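Long-range contacts in PA0833-PD protein (Pseudomonas aeruginosa PAO1, PDB 6JFW), which probably binds peptidoglycan through its periplasmic OmpA C-like domain, the part present in this chain, and so would tie the outer membrane to the cell wall: residues Ile35-Asp40 with Gln87-Ser92; Gln116-Asn121 with Ala128-Val133. All blocks are in the same frame, centred on the assembly; numbering follows the deposited sequence.

Contact 1 (Ile35-Asp40 with Gln87-Ser92)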
loop_
_atom_site.group_PDB
_atom_site.type_symbol
_atom_site.label_atom_id
_atom_site.label_comp_id
_atom_site.label_asym_id
_atom_site.label_seq_id
_atom_site.Cartn_x
_atom_site.Cartn_y
_atom_site.Cartn_z
ATOM N N ILE A 35 4.769 -9.569 3.412
ATOM C CA ILE A 35 4.697 -9.140 4.805
ATOM C C ILE A 35 3.370 -8.486 5.151
ATOM O O ILE A 35 3.068 -8.331 6.346
ATOM C CB ILE A 35 5.861 -8.193 5.167
ATOM C CG1 ILE A 35 5.713 -6.858 4.442
ATOM C CG2 ILE A 35 7.196 -8.824 4.817
ATOM C CD1 ILE A 35 5.296 -5.740 5.336
ATOM N N THR A 36 2.573 -8.094 4.158
ATOM C CA THR A 36 1.287 -7.459 4.408
ATOM C C THR A 36 0.165 -8.478 4.549
ATOM O O THR A 36 -0.742 -8.296 5.367
ATOM C CB THR A 36 0.956 -6.480 3.277
ATOM O OG1 THR A 36 2.027 -5.540 3.131
ATOM C CG2 THR A 36 -0.335 -5.728 3.572
ATOM N N PHE A 37 0.218 -9.556 3.775
ATOM C CA PHE A 37 -0.868 -10.516 3.712
ATOM C C PHE A 37 -0.389 -11.893 4.138
ATOM O O PHE A 37 0.774 -12.258 3.944
ATOM C CB PHE A 37 -1.454 -10.574 2.300
ATOM C CG PHE A 37 -2.023 -9.268 1.848
ATOM C CD1 PHE A 37 -3.229 -8.823 2.359
ATOM C CD2 PHE A 37 -1.341 -8.468 0.947
ATOM C CE1 PHE A 37 -3.757 -7.614 1.968
ATOM C CE2 PHE A 37 -1.865 -7.254 0.550
ATOM C CZ PHE A 37 -3.075 -6.826 1.066
ATOM N N ALA A 38 -1.316 -12.683 4.628
ATOM C CA ALA A 38 -1.061 -14.049 4.973
ATOM C C ALA A 38 -1.235 -14.896 3.686
ATOM O O ALA A 38 -2.260 -14.902 3.076
ATOM C CB ALA A 38 -2.035 -14.485 6.031
ATOM N N THR A 39 -0.199 -15.584 3.279
ATOM C CA THR A 39 -0.253 -16.417 2.075
ATOM C C THR A 39 -0.660 -15.649 0.819
ATOM O O THR A 39 -0.221 -14.556 0.593
ATOM C CB THR A 39 -1.051 -17.757 2.297
ATOM O OG1 THR A 39 -0.852 -18.625 1.206
ATOM C CG2 THR A 39 -2.515 -17.556 2.467
ATOM N N ASP A 40 -1.512 -16.220 0.014
ATOM C CA ASP A 40 -1.938 -15.569 -1.191
ATOM C C ASP A 40 -3.325 -15.007 -0.970
ATOM O O ASP A 40 -4.043 -14.725 -1.887
ATOM C CB ASP A 40 -1.816 -16.473 -2.377
ATOM C CG ASP A 40 -2.788 -17.571 -2.354
ATOM O OD1 ASP A 40 -3.261 -17.921 -1.268
ATOM O OD2 ASP A 40 -3.093 -18.081 -3.417
ATOM N N GLN A 87 -7.441 -5.991 -6.544
ATOM C CA GLN A 87 -8.529 -5.208 -5.966
ATOM C C GLN A 87 -8.879 -5.697 -4.566
ATOM O O GLN A 87 -9.113 -4.889 -3.658
ATOM C CB GLN A 87 -9.753 -5.269 -6.881
ATOM C CG GLN A 87 -11.063 -4.888 -6.210
ATOM C CD GLN A 87 -11.512 -3.467 -6.523
ATOM O OE1 GLN A 87 -10.695 -2.589 -6.754
ATOM N NE2 GLN A 87 -12.817 -3.247 -6.527
ATOM N N ARG A 88 -8.912 -7.021 -4.368
ATOM C CA ARG A 88 -9.218 -7.581 -3.053
ATOM C C ARG A 88 -8.215 -7.122 -2.005
ATOM O O ARG A 88 -8.586 -6.835 -0.860
ATOM C CB ARG A 88 -9.221 -9.107 -3.110
ATOM C CG ARG A 88 -10.324 -9.752 -3.926
ATOM C CD ARG A 88 -10.189 -11.268 -3.835
ATOM N NE ARG A 88 -10.726 -11.958 -5.004
ATOM C CZ ARG A 88 -10.676 -13.275 -5.180
ATOM N NH1 ARG A 88 -10.117 -14.049 -4.260
ATOM N NH2 ARG A 88 -11.187 -13.818 -6.276
ATOM N N ARG A 89 -6.933 -7.072 -2.368
ATOM C CA ARG A 89 -5.905 -6.732 -1.392
ATOM C C ARG A 89 -5.946 -5.249 -1.040
ATOM O O ARG A 89 -5.759 -4.876 0.125
ATOM C CB ARG A 89 -4.534 -7.157 -1.921
ATOM C CG ARG A 89 -4.325 -8.670 -1.826
ATOM C CD ARG A 89 -2.966 -9.150 -2.323
ATOM N NE ARG A 89 -2.632 -10.440 -1.719
ATOM C CZ ARG A 89 -1.426 -11.000 -1.740
ATOM N NH1 ARG A 89 -0.416 -10.394 -2.350
ATOM N NH2 ARG A 89 -1.231 -12.172 -1.151
ATOM N N ALA A 90 -6.214 -4.388 -2.025
ATOM C CA ALA A 90 -6.372 -2.965 -1.739
ATOM C C ALA A 90 -7.606 -2.708 -0.883
ATOM O O ALA A 90 -7.595 -1.825 -0.016
ATOM C CB ALA A 90 -6.445 -2.173 -3.044
ATOM N N GLN A 91 -8.679 -3.472 -1.117
ATOM C CA GLN A 91 -9.883 -3.370 -0.296
ATOM C C GLN A 91 -9.581 -3.643 1.170
ATOM O O GLN A 91 -10.038 -2.916 2.060
ATOM C CB GLN A 91 -10.947 -4.348 -0.809
ATOM C CG GLN A 91 -12.012 -4.745 0.222
ATOM C CD GLN A 91 -11.685 -6.032 0.976
ATOM O OE1 GLN A 91 -11.128 -6.976 0.412
ATOM N NE2 GLN A 91 -12.037 -6.073 2.257
ATOM N N SER A 92 -8.818 -4.706 1.440
ATOM C CA SER A 92 -8.553 -5.104 2.818
ATOM C C SER A 92 -7.777 -4.030 3.565
ATOM O O SER A 92 -8.089 -3.717 4.720
ATOM C CB SER A 92 -7.780 -6.421 2.838
ATOM O OG SER A 92 -8.582 -7.492 2.373
#
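Arg89, on helix 79-99, lays its side chain across one face of the Phe37 ring, and following it outward from the helix covers most of this contact. It starts close in: CB stands 3.3 Å from Phe37 CZ, at the far end of the ring. CG comes next, over the face, 3.8 Å from the ring centroid and 18° off the normal, a CH-pi contact. The chain stays extended from CG to NE, which carries it back along the ring toward the Phe37 backbone. CD sits 3.6 Å from Phe37 CE2, and NE is equally far from Phe37 CD2. By then the guanidinium has turned almost flat on the ring, the two planes only 15° apart, with CZ 3.7 Å from Phe37 CD2. This is an offset overlap near the ring's rim. At the end of the chain Arg89 NH2 passes beyond the ring to the turn that follows helix 33-36. There Arg89 NH2 comes to 3.1 Å from Thr39 O, at the edge of the guanidinium and in its plane. NE has a clear hydrogen bond to the carbonyl of Ser41, just past this turn.

The ring itself is covered on both faces, by Arg89 and by Thr36 CG2, and Ser92 CB comes to its edge, 4.3 Å from Phe37 CE1. Nearly one helical turn beyond Arg89, Ser92 OG bonds to Ala42 O, so helix 79-99 holds the 35-40 segment and its continuation at two levels. Val133 of strand 132-139 packs against both Phe37 and Arg89. The chemistry is therefore divided along a single arginine: CB, CG and CD give apolar cover to a buried phenyl ring, the guanidinium stacks nearly parallel over the rim near CD2, and NE, still over the ring, bonds to Ser41 O while NH2 goes on to the turn.

Contact 2 (Gln116-Asn121 with Ala128-Val133)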
loop_
_atom_site.group_PDB
_atom_site.type_symbol
_atom_site.label_atom_id
_atom_site.label_comp_id
_atom_site.label_asym_id
_atom_site.label_seq_id
_atom_site.Cartn_x
_atom_site.Cartn_y
_atom_site.Cartn_z
ATOM N N GLN A 116 2.381 -1.783 -14.400
ATOM C CA GLN A 116 3.458 -1.098 -13.695
ATOM C C GLN A 116 4.266 -2.021 -12.771
ATOM O O GLN A 116 4.354 -1.763 -11.569
ATOM C CB GLN A 116 2.909 0.084 -12.907
ATOM C CG GLN A 116 2.128 1.095 -13.718
ATOM C CD GLN A 116 1.643 2.251 -12.865
ATOM O OE1 GLN A 116 1.499 2.122 -11.649
ATOM N NE2 GLN A 116 1.389 3.391 -13.499
ATOM N N PRO A 117 4.859 -3.086 -13.306
ATOM C CA PRO A 117 5.753 -3.892 -12.463
ATOM C C PRO A 117 6.939 -3.055 -12.010
ATOM O O PRO A 117 7.441 -2.207 -12.750
ATOM C CB PRO A 117 6.183 -5.041 -13.385
ATOM C CG PRO A 117 5.914 -4.566 -14.764
ATOM C CD PRO A 117 4.756 -3.626 -14.673
ATOM N N ILE A 118 7.367 -3.270 -10.762
ATOM C CA ILE A 118 8.578 -2.611 -10.279
ATOM C C ILE A 118 9.809 -3.486 -10.453
ATOM O O ILE A 118 10.930 -3.021 -10.194
ATOM C CB ILE A 118 8.469 -2.187 -8.799
ATOM C CG1 ILE A 118 8.137 -3.384 -7.904
ATOM C CG2 ILE A 118 7.445 -1.073 -8.634
ATOM C CD1 ILE A 118 8.396 -3.126 -6.429
ATOM N N ALA A 119 9.638 -4.731 -10.890
ATOM C CA ALA A 119 10.747 -5.644 -11.112
ATOM C C ALA A 119 10.347 -6.611 -12.216
ATOM O O ALA A 119 9.208 -6.608 -12.689
ATOM C CB ALA A 119 11.127 -6.388 -9.827
ATOM N N SER A 120 11.295 -7.448 -12.626
ATOM C CA SER A 120 11.056 -8.346 -13.748
ATOM C C SER A 120 10.158 -9.502 -13.333
ATOM O O SER A 120 10.385 -10.142 -12.302
ATOM C CB SER A 120 12.370 -8.888 -14.300
ATOM O OG SER A 120 12.130 -9.716 -15.426
ATOM N N ASN A 121 9.144 -9.772 -14.150
ATOM C CA ASN A 121 8.286 -10.931 -13.959
ATOM C C ASN A 121 8.936 -12.230 -14.421
ATOM O O ASN A 121 8.300 -13.285 -14.340
ATOM C CB ASN A 121 6.959 -10.714 -14.692
ATOM C CG ASN A 121 6.030 -9.781 -13.939
ATOM O OD1 ASN A 121 5.680 -10.037 -12.789
ATOM N ND2 ASN A 121 5.640 -8.685 -14.580
ATOM N N ALA A 128 7.737 -11.678 -6.939
ATOM C CA ALA A 128 7.330 -11.441 -5.557
ATOM C C ALA A 128 7.329 -9.954 -5.226
ATOM O O ALA A 128 6.466 -9.478 -4.479
ATOM C CB ALA A 128 8.246 -12.205 -4.601
ATOM N N GLN A 129 8.290 -9.203 -5.771
ATOM C CA GLN A 129 8.323 -7.764 -5.536
ATOM C C GLN A 129 7.128 -7.063 -6.163
ATOM O O GLN A 129 6.667 -6.042 -5.641
ATOM C CB GLN A 129 9.613 -7.166 -6.088
ATOM C CG GLN A 129 10.854 -7.504 -5.298
ATOM C CD GLN A 129 12.109 -7.037 -5.998
ATOM O OE1 GLN A 129 12.863 -7.839 -6.548
ATOM N NE2 GLN A 129 12.336 -5.732 -5.996
ATOM N N ASN A 130 6.623 -7.584 -7.282
ATOM C CA ASN A 130 5.513 -6.929 -7.961
ATOM C C ASN A 130 4.201 -7.128 -7.214
ATOM O O ASN A 130 3.299 -6.290 -7.321
ATOM C CB ASN A 130 5.412 -7.438 -9.396
ATOM C CG ASN A 130 6.579 -6.984 -10.252
ATOM O OD1 ASN A 130 7.159 -5.925 -10.012
ATOM N ND2 ASN A 130 6.933 -7.785 -11.251
ATOM N N ARG A 131 4.076 -8.215 -6.458
ATOM C CA ARG A 131 2.917 -8.417 -5.592
ATOM C C ARG A 131 3.044 -7.486 -4.396
ATOM O O ARG A 131 3.813 -7.743 -3.468
ATOM C CB ARG A 131 2.820 -9.871 -5.148
ATOM C CG ARG A 131 2.474 -10.833 -6.261
ATOM C CD ARG A 131 2.167 -12.205 -5.699
ATOM N NE ARG A 131 3.330 -12.787 -5.039
ATOM C CZ ARG A 131 4.205 -13.583 -5.641
ATOM N NH1 ARG A 131 5.238 -14.070 -4.966
ATOM N NH2 ARG A 131 4.047 -13.895 -6.920
ATOM N N ARG A 132 2.281 -6.398 -4.413
ATOM C CA ARG A 132 2.438 -5.350 -3.419
ATOM C C ARG A 132 1.182 -4.497 -3.404
ATOM O O ARG A 132 0.371 -4.535 -4.333
ATOM C CB ARG A 132 3.660 -4.478 -3.725
ATOM C CG ARG A 132 3.407 -3.501 -4.867
ATOM C CD ARG A 132 4.603 -3.364 -5.793
ATOM N NE ARG A 132 4.407 -2.284 -6.758
ATOM C CZ ARG A 132 4.125 -2.463 -8.045
ATOM N NH1 ARG A 132 4.010 -3.687 -8.541
ATOM N NH2 ARG A 132 3.961 -1.413 -8.839
ATOM N N VAL A 133 1.037 -3.721 -2.336
ATOM C CA VAL A 133 0.047 -2.656 -2.255
ATOM C C VAL A 133 0.800 -1.348 -2.072
ATOM O O VAL A 133 1.738 -1.273 -1.272
ATOM C CB VAL A 133 -0.956 -2.884 -1.110
ATOM C CG1 VAL A 133 -1.739 -1.610 -0.826
ATOM C CG2 VAL A 133 -1.908 -4.015 -1.461
#
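Asn130, the last residue of helix 124-130, hooks the loop 116-121 onto the end of that helix, where, in this OmpA C-like fold, the helix gives way to strand 132-139. Hydrogen bonds through its amide dominate. OD1 accepts from two successive backbone N-H groups: a weak, bent bond from Ile118 N at 2.8 Å and a better one from Ala119 N at 2.9 Å, the latter in the carbonyl plane on a lone pair. On the other branch, ND2 gives a fairly straight bond (164°) to Ala119 O. That oxygen lies in the amide plane of Asn130, although the nitrogen sits well above the carbonyl plane of Ala119. ND2 also makes a weak bond to Asn121 OD1. With both ends of the amide engaged, its flip is fixed, and this buried polar group is well satisfied.

Van der Waals contacts of the aliphatic groups fill in between. Pro117 CB rests 3.6 Å from Asn130 ND2, and Ala119 CB meets the Gln129 side chain. Ile118 straddles the junction, CD1 lying 3.5 Å from Gln129 O and CG2 covering one face of the Arg132 guanidinium.

Charged groups come last. Arg132 has CG between its backbone N and carbonyl carbon (chi1 76°), and its chain then bends, bringing the guanidinium beside the loop. There NH1 bonds back to Asn130 O, while NE forms a salt bridge with Glu134 and Tyr72 offers a cation-pi partner. Arg132 NH2 donates to Gln116 O at 2.8 Å; the oxygen is tilted somewhat out of the guanidinium plane, and the C=O...N angle of 167° brings NH2 in almost head-on to the carbonyl.

Both segments of contact 1 precede those of contact 2 in the sequence, and the two lie in the same OmpA C-like domain, their centres about 14 Å apart. Strand 132-139, the middle strand of the five-stranded mixed sheet, joins them: its first residues belong to contact 2, and Val133 CG2 reaches across to contact 1, 3.8 Å from Phe37 CE2 and 4.1 Å from Arg89 CB. Contact 1 ties the turn after helix 33-36 to helix 79-99, whereas contact 2 ties the loop after strand 107-111 to the end of helix 124-130. Together they connect loops and helices around the start of one central strand in the domain thought to bind peptidoglycan.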